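Long-range contacts in oxidoreductase (Ralstonia eutropha, PDB 3HJ9), which binds flavin mononucleotide and probably works as an oxidoreductase of the nitroreductase family: residues A[71-76]-A[165-170]; A[137-142]-A[207-212]; A[142-147]-A[201-206]. One frame throughout, in Å; residues are numbered along the deposited sequence.

Contact 1. Residues A[71-76]-A[165-170]; sequences AAAGVN and GAMAEN
Residues 71-73 of helix 62-73 meet the middle of helix 156-177, A72 and M167 bringing their CA atoms to 4.6 Å, a spacing consistent with the small alanine side chains on the first helix. M167, a selenomethionine, lays its chain alongside the backbone there: its CG lies 3.3 Å from A72 O, and the bend at chi3 (94°) turns the terminal CE methyl onto the CB of A73 at 3.8 Å. One turn further on, N170 directs its CB toward the other helix, and its ND2 donates to A71 O at 3.0 Å. The bond is bent, 140° at the hydrogen, and reaches the oxygen from a direction tilted 31° out of the carbonyl plane. In this FMN-binding nitroreductase fold, helix 156-177 lies against the antiparallel sheet, and M167 also rests on I94 and V96 of strand 94-100 and on F141. A71 O takes a further hydrogen bond from T84 OG1. The same N170 amide has weak hydrogen bonds to T84 O and to E169 of the second subunit, where L46 also packs on A71, so the junction lies against the dimer interface. The side chain of M167 is about 8 Å from a bound FMN.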
loop_
_atom_site.group_PDB
_atom_site.type_symbol
_atom_site.label_atom_id
_atom_site.label_comp_id
_atom_site.label_asym_id
_atom_site.label_seq_id
_atom_site.Cartn_x
_atom_site.Cartn_y
_atom_site.Cartn_z
ATOM N N ALA A 71 -5.742 -2.930 11.838
ATOM C CA ALA A 71 -5.083 -1.918 11.015
ATOM C C ALA A 71 -4.931 -2.474 9.593
ATOM O O ALA A 71 -5.444 -1.863 8.636
ATOM C CB ALA A 71 -3.714 -1.483 11.609
ATOM N N ALA A 72 -4.381 -3.685 9.479
ATOM C CA ALA A 72 -4.142 -4.307 8.149
ATOM C C ALA A 72 -5.395 -4.705 7.369
ATOM O O ALA A 72 -5.506 -4.391 6.160
ATOM C CB ALA A 72 -3.197 -5.512 8.270
ATOM N N ALA A 73 -6.373 -5.320 8.050
ATOM C CA ALA A 73 -7.515 -5.958 7.356
ATOM C C ALA A 73 -8.902 -5.774 7.957
ATOM O O ALA A 73 -9.840 -6.385 7.462
ATOM C CB ALA A 73 -7.222 -7.470 7.309
ATOM N N GLY A 74 -9.027 -4.947 8.998
ATOM C CA GLY A 74 -10.212 -4.853 9.778
ATOM C C GLY A 74 -11.381 -4.157 9.132
ATOM O O GLY A 74 -11.199 -3.437 8.135
ATOM N N VAL A 75 -12.564 -4.398 9.708
ATOM C CA VAL A 75 -13.800 -3.714 9.320
ATOM C C VAL A 75 -13.801 -2.363 10.042
ATOM O O VAL A 75 -13.627 -2.307 11.243
ATOM C CB VAL A 75 -15.050 -4.521 9.689
ATOM C CG1 VAL A 75 -16.373 -3.682 9.551
ATOM C CG2 VAL A 75 -15.082 -5.836 8.850
ATOM N N ASN A 76 -13.952 -1.282 9.296
ATOM C CA ASN A 76 -14.019 0.085 9.885
ATOM C C ASN A 76 -15.375 0.726 9.714
ATOM O O ASN A 76 -15.619 1.760 10.310
ATOM C CB ASN A 76 -12.856 0.988 9.392
ATOM C CG ASN A 76 -12.889 1.293 7.894
ATOM O OD1 ASN A 76 -13.752 0.837 7.137
ATOM N ND2 ASN A 76 -11.935 2.092 7.468
ATOM N N GLY A 165 -0.211 -4.252 -0.722
ATOM C CA GLY A 165 0.661 -3.147 -0.379
ATOM C C GLY A 165 0.042 -2.139 0.584
ATOM O O GLY A 165 0.693 -1.670 1.497
ATOM N N ALA A 166 -1.210 -1.773 0.319
ATOM C CA ALA A 166 -1.973 -0.838 1.147
ATOM C C ALA A 166 -2.175 -1.405 2.527
ATOM O O ALA A 166 -1.977 -0.709 3.516
ATOM C CB ALA A 166 -3.304 -0.548 0.523
HETATM N N MSE A 167 -2.514 -2.689 2.588
HETATM C CA MSE A 167 -2.769 -3.362 3.860
HETATM C C MSE A 167 -1.481 -3.507 4.650
HETATM O O MSE A 167 -1.452 -3.271 5.877
HETATM C CB MSE A 167 -3.401 -4.731 3.633
HETATM C CG MSE A 167 -4.739 -4.608 2.969
HETATM SE SE MSE A 167 -5.288 -6.297 2.177
HETATM C CE MSE A 167 -6.333 -7.003 3.603
ATOM N N ALA A 168 -0.417 -3.861 3.940
ATOM C CA ALA A 168 0.933 -3.933 4.557
ATOM C C ALA A 168 1.357 -2.526 5.003
ATOM O O ALA A 168 2.070 -2.400 6.001
ATOM C CB ALA A 168 1.960 -4.506 3.576
ATOM N N GLU A 169 0.914 -1.463 4.291
ATOM C CA GLU A 169 1.276 -0.091 4.699
ATOM C C GLU A 169 0.561 0.318 5.992
ATOM O O GLU A 169 1.165 0.954 6.857
ATOM C CB GLU A 169 1.033 0.927 3.578
ATOM C CG GLU A 169 1.547 2.320 3.866
ATOM C CD GLU A 169 3.060 2.419 4.066
ATOM O OE1 GLU A 169 3.778 1.398 3.927
ATOM O OE2 GLU A 169 3.537 3.552 4.358
ATOM N N ASN A 170 -0.724 -0.032 6.116
ATOM C CA ASN A 170 -1.439 0.173 7.366
ATOM C C ASN A 170 -0.678 -0.501 8.521
ATOM O O ASN A 170 -0.567 0.076 9.596
ATOM C CB ASN A 170 -2.862 -0.402 7.327
ATOM C CG ASN A 170 -3.813 0.406 6.468
ATOM O OD1 ASN A 170 -3.460 1.473 5.962
ATOM N ND2 ASN A 170 -5.034 -0.123 6.277
#

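Contact 2. Residues A[137-142]-A[207-212]; sequences LDLVFV and LSQTIG
L139 and Q209 exchange two backbone hydrogen bonds, L139 N to Q209 O and Q209 N to L139 O, each 2.7 Å. At one end of the paired strands F141 N donates to L207 O, almost straight at 173°. At the other, I211 N reaches L137 O at 3.1 Å, while the return bond from L137 N to I211 O is weak. Strands 137-144 and 203-212 are antiparallel neighbours in the central sheet of the nitroreductase fold, with side chains alternating between its two faces. On the face of D138, V140, S208 and T210, T210 OG1 donates to D138 OD1 at 2.8 Å, coming from above the carboxylate plane; R185 NH1 donates to the same hydroxyl, and D138 OD2 accepts from S124 N. On the opposite face, L137 and L139 pack against I211, L139 CD1 meeting I211 CD1 at 3.9 Å. The Q209 chain, extended beyond CG, carries its amide to helix 156-177, where NE2 donates to A168 O. Its OE1 has no hydrogen-bond partner in the model: it lies buried at the edge of the F141 ring, 3.6 Å from CZ, with amide and ring planes 54° apart. The L207 side chain comes within about 4 Å of the bound FMN.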
loop_
_atom_site.group_PDB
_atom_site.type_symbol
_atom_site.label_atom_id
_atom_site.label_comp_id
_atom_site.label_asym_id
_atom_site.label_seq_id
_atom_site.Cartn_x
_atom_site.Cartn_y
_atom_site.Cartn_z
ATOM N N LEU A 137 6.085 -13.005 14.807
ATOM C CA LEU A 137 5.040 -13.354 13.843
ATOM C C LEU A 137 5.344 -12.890 12.414
ATOM O O LEU A 137 6.196 -12.023 12.213
ATOM C CB LEU A 137 3.683 -12.808 14.302
ATOM C CG LEU A 137 3.325 -11.327 14.188
ATOM C CD1 LEU A 137 2.855 -10.948 12.796
ATOM C CD2 LEU A 137 2.228 -10.987 15.196
ATOM N N ASP A 138 4.689 -13.535 11.443
ATOM C CA ASP A 138 4.705 -13.105 10.046
ATOM C C ASP A 138 3.249 -12.932 9.610
ATOM O O ASP A 138 2.422 -13.782 9.905
ATOM C CB ASP A 138 5.267 -14.169 9.081
ATOM C CG ASP A 138 6.760 -14.321 9.105
ATOM O OD1 ASP A 138 7.495 -13.436 9.593
ATOM O OD2 ASP A 138 7.210 -15.372 8.563
ATOM N N LEU A 139 2.941 -11.859 8.901
ATOM C CA LEU A 139 1.662 -11.771 8.188
ATOM C C LEU A 139 1.882 -12.268 6.745
ATOM O O LEU A 139 2.911 -11.955 6.165
ATOM C CB LEU A 139 1.147 -10.356 8.132
ATOM C CG LEU A 139 0.873 -9.687 9.456
ATOM C CD1 LEU A 139 0.376 -8.236 9.144
ATOM C CD2 LEU A 139 -0.098 -10.508 10.311
ATOM N N VAL A 140 0.967 -13.084 6.194
ATOM C CA VAL A 140 0.979 -13.422 4.743
ATOM C C VAL A 140 -0.303 -12.889 4.085
ATOM O O VAL A 140 -1.442 -13.204 4.540
ATOM C CB VAL A 140 1.090 -14.913 4.456
ATOM C CG1 VAL A 140 1.363 -15.122 2.964
ATOM C CG2 VAL A 140 2.191 -15.514 5.298
ATOM N N PHE A 141 -0.131 -12.109 3.019
ATOM C CA PHE A 141 -1.251 -11.494 2.281
ATOM C C PHE A 141 -1.498 -12.418 1.093
ATOM O O PHE A 141 -0.660 -12.504 0.180
ATOM C CB PHE A 141 -0.904 -10.065 1.864
ATOM C CG PHE A 141 -0.617 -9.144 3.039
ATOM C CD1 PHE A 141 0.653 -9.051 3.574
ATOM C CD2 PHE A 141 -1.642 -8.376 3.614
ATOM C CE1 PHE A 141 0.919 -8.219 4.669
ATOM C CE2 PHE A 141 -1.388 -7.519 4.695
ATOM C CZ PHE A 141 -0.108 -7.431 5.216
ATOM N N VAL A 142 -2.598 -13.147 1.148
ATOM C CA VAL A 142 -2.928 -14.152 0.149
ATOM C C VAL A 142 -4.002 -13.638 -0.785
ATOM O O VAL A 142 -5.045 -13.229 -0.308
ATOM C CB VAL A 142 -3.404 -15.427 0.813
ATOM C CG1 VAL A 142 -3.874 -16.476 -0.245
ATOM C CG2 VAL A 142 -2.288 -16.001 1.726
ATOM N N LEU A 207 2.568 -11.199 -0.711
ATOM C CA LEU A 207 3.571 -10.576 0.145
ATOM C C LEU A 207 3.485 -11.162 1.530
ATOM O O LEU A 207 2.422 -11.647 1.934
ATOM C CB LEU A 207 3.284 -9.070 0.307
ATOM C CG LEU A 207 3.298 -8.123 -0.871
ATOM C CD1 LEU A 207 2.715 -6.746 -0.422
ATOM C CD2 LEU A 207 4.719 -7.990 -1.467
ATOM N N SER A 208 4.604 -11.162 2.239
ATOM C CA SER A 208 4.595 -11.471 3.664
ATOM C C SER A 208 5.135 -10.226 4.406
ATOM O O SER A 208 5.647 -9.271 3.781
ATOM C CB SER A 208 5.387 -12.729 4.001
ATOM O OG SER A 208 6.724 -12.524 3.659
ATOM N N GLN A 209 4.969 -10.206 5.724
ATOM C CA GLN A 209 5.501 -9.098 6.537
ATOM C C GLN A 209 5.878 -9.596 7.906
ATOM O O GLN A 209 5.023 -10.122 8.647
ATOM C CB GLN A 209 4.482 -7.987 6.616
ATOM C CG GLN A 209 4.973 -6.623 7.151
ATOM C CD GLN A 209 3.842 -5.577 7.070
ATOM O OE1 GLN A 209 2.662 -5.956 7.066
ATOM N NE2 GLN A 209 4.187 -4.280 6.981
ATOM N N THR A 210 7.158 -9.434 8.233
ATOM C CA THR A 210 7.726 -9.949 9.476
ATOM C C THR A 210 7.653 -8.837 10.506
ATOM O O THR A 210 8.124 -7.751 10.237
ATOM C CB THR A 210 9.127 -10.427 9.217
ATOM O OG1 THR A 210 9.016 -11.459 8.245
ATOM C CG2 THR A 210 9.796 -10.963 10.452
ATOM N N ILE A 211 7.039 -9.124 11.661
ATOM C CA ILE A 211 6.762 -8.122 12.689
ATOM C C ILE A 211 7.191 -8.556 14.084
ATOM O O ILE A 211 7.059 -9.725 14.454
ATOM C CB ILE A 211 5.233 -7.775 12.654
ATOM C CG1 ILE A 211 4.892 -7.064 11.339
ATOM C CG2 ILE A 211 4.799 -6.912 13.880
ATOM C CD1 ILE A 211 3.432 -6.770 11.108
ATOM N N GLY A 212 7.744 -7.602 14.826
ATOM C CA GLY A 212 8.110 -7.765 16.218
ATOM C C GLY A 212 8.777 -6.528 16.795
ATOM O O GLY A 212 8.927 -5.513 16.085
#

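Contact 3. Residues A[142-147]-A[201-206]; sequences VANHGR and EDEEPI
H145 and E204 join through their side chains, the imidazole NE2 donating to E204 OE1 at 2.8 Å. The carboxylate oxygen lies close to the ring plane of H145, whereas the nitrogen approaches from above the carboxylate, 42° out of its plane. Extended throughout, with CG anti to its own N (chi1 177°), E204 carries its acid group past the imidazole edge, and its CB also lies at that edge. The backbone of H145 is held as well: its N-H meets D202 O at 2.8 Å, nearly in line with the carbonyl bond. A143 and E204 form a hydrogen-bonded pair, A143 N to E204 O at 2.7 Å and E204 N to A143 O at 2.8 Å. The A143 methyl meets I206 CG1 at 3.6 Å, and on the face of V142 and E203, V142 CG1 lies against E203 CB. This is the end of the antiparallel pairing of strands 137-144 and 203-212, where the first strand gives way to a 3-10 turn at 145-147. Within that turn R147 N bonds to N144 O, and N144 OD1 receives a weak bond from G146 N. Farther out, E204 OE2 makes a salt bridge with R190, which together with the histidine bond fixes the rotation of the carboxylate and would probably favour its charged form. R147 is held by a salt bridge to D95 and by T92 O, while E203 OE1 accepts from N200 N. On the face of V142 and P205, L199 packs on both side chains, and I206 touches T158 of the second subunit.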
loop_
_atom_site.group_PDB
_atom_site.type_symbol
_atom_site.label_atom_id
_atom_site.label_comp_id
_atom_site.label_asym_id
_atom_site.label_seq_id
_atom_site.Cartn_x
_atom_site.Cartn_y
_atom_site.Cartn_z
ATOM N N VAL A 142 -2.598 -13.147 1.148
ATOM C CA VAL A 142 -2.928 -14.152 0.149
ATOM C C VAL A 142 -4.002 -13.638 -0.785
ATOM O O VAL A 142 -5.045 -13.229 -0.308
ATOM C CB VAL A 142 -3.404 -15.427 0.813
ATOM C CG1 VAL A 142 -3.874 -16.476 -0.245
ATOM C CG2 VAL A 142 -2.288 -16.001 1.726
ATOM N N ALA A 143 -3.762 -13.703 -2.100
ATOM C CA ALA A 143 -4.753 -13.276 -3.126
ATOM C C ALA A 143 -5.678 -14.430 -3.408
ATOM O O ALA A 143 -5.219 -15.561 -3.618
ATOM C CB ALA A 143 -4.103 -12.821 -4.443
ATOM N N ASN A 144 -6.972 -14.136 -3.439
ATOM C CA ASN A 144 -7.983 -15.106 -3.740
ATOM C C ASN A 144 -8.459 -14.905 -5.170
ATOM O O ASN A 144 -9.333 -14.075 -5.443
ATOM C CB ASN A 144 -9.127 -15.037 -2.735
ATOM C CG ASN A 144 -9.954 -16.300 -2.758
ATOM O OD1 ASN A 144 -10.364 -16.789 -3.826
ATOM N ND2 ASN A 144 -10.128 -16.892 -1.578
ATOM N N HIS A 145 -7.896 -15.702 -6.078
ATOM C CA HIS A 145 -8.232 -15.625 -7.503
ATOM C C HIS A 145 -9.695 -15.942 -7.837
ATOM O O HIS A 145 -10.211 -15.474 -8.863
ATOM C CB HIS A 145 -7.232 -16.443 -8.363
ATOM C CG HIS A 145 -5.861 -15.829 -8.432
ATOM N ND1 HIS A 145 -5.475 -14.977 -9.446
ATOM C CD2 HIS A 145 -4.790 -15.924 -7.601
ATOM C CE1 HIS A 145 -4.234 -14.571 -9.241
ATOM N NE2 HIS A 145 -3.794 -15.126 -8.122
ATOM N N GLY A 146 -10.365 -16.706 -6.974
ATOM C CA GLY A 146 -11.800 -16.992 -7.124
ATOM C C GLY A 146 -12.699 -15.758 -7.067
ATOM O O GLY A 146 -13.735 -15.751 -7.688
ATOM N N ARG A 147 -12.271 -14.712 -6.355
ATOM C CA ARG A 147 -13.000 -13.439 -6.244
ATOM C C ARG A 147 -12.550 -12.377 -7.275
ATOM O O ARG A 147 -13.033 -11.230 -7.224
ATOM C CB ARG A 147 -12.838 -12.868 -4.839
ATOM C CG ARG A 147 -13.348 -13.787 -3.719
ATOM C CD ARG A 147 -12.782 -13.378 -2.387
ATOM N NE ARG A 147 -12.704 -14.488 -1.423
ATOM C CZ ARG A 147 -11.968 -14.498 -0.292
ATOM N NH1 ARG A 147 -11.216 -13.448 0.095
ATOM N NH2 ARG A 147 -11.985 -15.597 0.481
ATOM N N GLU A 201 -6.258 -24.212 -4.382
ATOM C CA GLU A 201 -5.663 -23.922 -5.706
ATOM C C GLU A 201 -5.764 -22.473 -6.157
ATOM O O GLU A 201 -4.801 -21.952 -6.717
ATOM C CB GLU A 201 -6.229 -24.809 -6.818
ATOM C CG GLU A 201 -5.715 -26.237 -6.755
ATOM C CD GLU A 201 -6.165 -27.101 -7.947
ATOM O OE1 GLU A 201 -6.360 -26.569 -9.074
ATOM O OE2 GLU A 201 -6.295 -28.332 -7.755
ATOM N N ASP A 202 -6.909 -21.838 -5.881
ATOM C CA ASP A 202 -7.154 -20.436 -6.252
ATOM C C ASP A 202 -6.561 -19.362 -5.285
ATOM O O ASP A 202 -6.829 -18.182 -5.469
ATOM C CB ASP A 202 -8.668 -20.207 -6.532
ATOM C CG ASP A 202 -9.551 -20.317 -5.282
ATOM O OD1 ASP A 202 -9.030 -20.431 -4.158
ATOM O OD2 ASP A 202 -10.795 -20.308 -5.433
ATOM N N GLU A 203 -5.742 -19.762 -4.305
ATOM C CA GLU A 203 -5.149 -18.857 -3.310
ATOM C C GLU A 203 -3.656 -18.721 -3.521
ATOM O O GLU A 203 -2.954 -19.708 -3.493
ATOM C CB GLU A 203 -5.434 -19.368 -1.896
ATOM C CG GLU A 203 -6.889 -19.195 -1.517
ATOM C CD GLU A 203 -7.332 -19.934 -0.257
ATOM O OE1 GLU A 203 -6.653 -20.897 0.208
ATOM O OE2 GLU A 203 -8.417 -19.560 0.258
ATOM N N GLU A 204 -3.171 -17.496 -3.672
ATOM C CA GLU A 204 -1.764 -17.226 -3.986
ATOM C C GLU A 204 -1.145 -16.240 -2.992
ATOM O O GLU A 204 -1.638 -15.120 -2.887
ATOM C CB GLU A 204 -1.672 -16.629 -5.393
ATOM C CG GLU A 204 -0.245 -16.242 -5.816
ATOM C CD GLU A 204 -0.150 -15.727 -7.232
ATOM O OE1 GLU A 204 -1.021 -14.901 -7.596
ATOM O OE2 GLU A 204 0.832 -16.104 -7.942
ATOM N N PRO A 205 -0.076 -16.649 -2.261
ATOM C CA PRO A 205 0.640 -15.687 -1.416
ATOM C C PRO A 205 1.274 -14.602 -2.290
ATOM O O PRO A 205 1.893 -14.955 -3.295
ATOM C CB PRO A 205 1.751 -16.524 -0.741
ATOM C CG PRO A 205 1.470 -17.940 -1.049
ATOM C CD PRO A 205 0.482 -18.018 -2.170
ATOM N N ILE A 206 1.077 -13.330 -1.936
ATOM C CA ILE A 206 1.585 -12.179 -2.705
ATOM C C ILE A 206 2.746 -11.480 -1.993
ATOM O O ILE A 206 3.713 -11.116 -2.612
ATOM C CB ILE A 206 0.444 -11.101 -2.967
ATOM C CG1 ILE A 206 -0.725 -11.705 -3.734
ATOM C CG2 ILE A 206 0.947 -9.976 -3.865
ATOM C CD1 ILE A 206 -0.285 -12.415 -5.097
#

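Contacts 2 and 3 are successive lengths of one strand pair, 137-144 with 203-212, sharing V142 and joined by the backbone bond from I206 N to F141 O. Contact 1 instead joins two helices, and touches contact 2 where helix 156-177 rests on the sheet; it does not touch contact 3. Chemistry varies with depth. Contact 2, about 3 Å from the chain centre, and contact 1, about 9 Å from it, have all their touching residues buried, the one rich in backbone bonds and apolar pairs, the other relying on small side chains and one amide. Contact 3, about 14 Å out, includes partly exposed residues and uses a histidine-carboxylate bond.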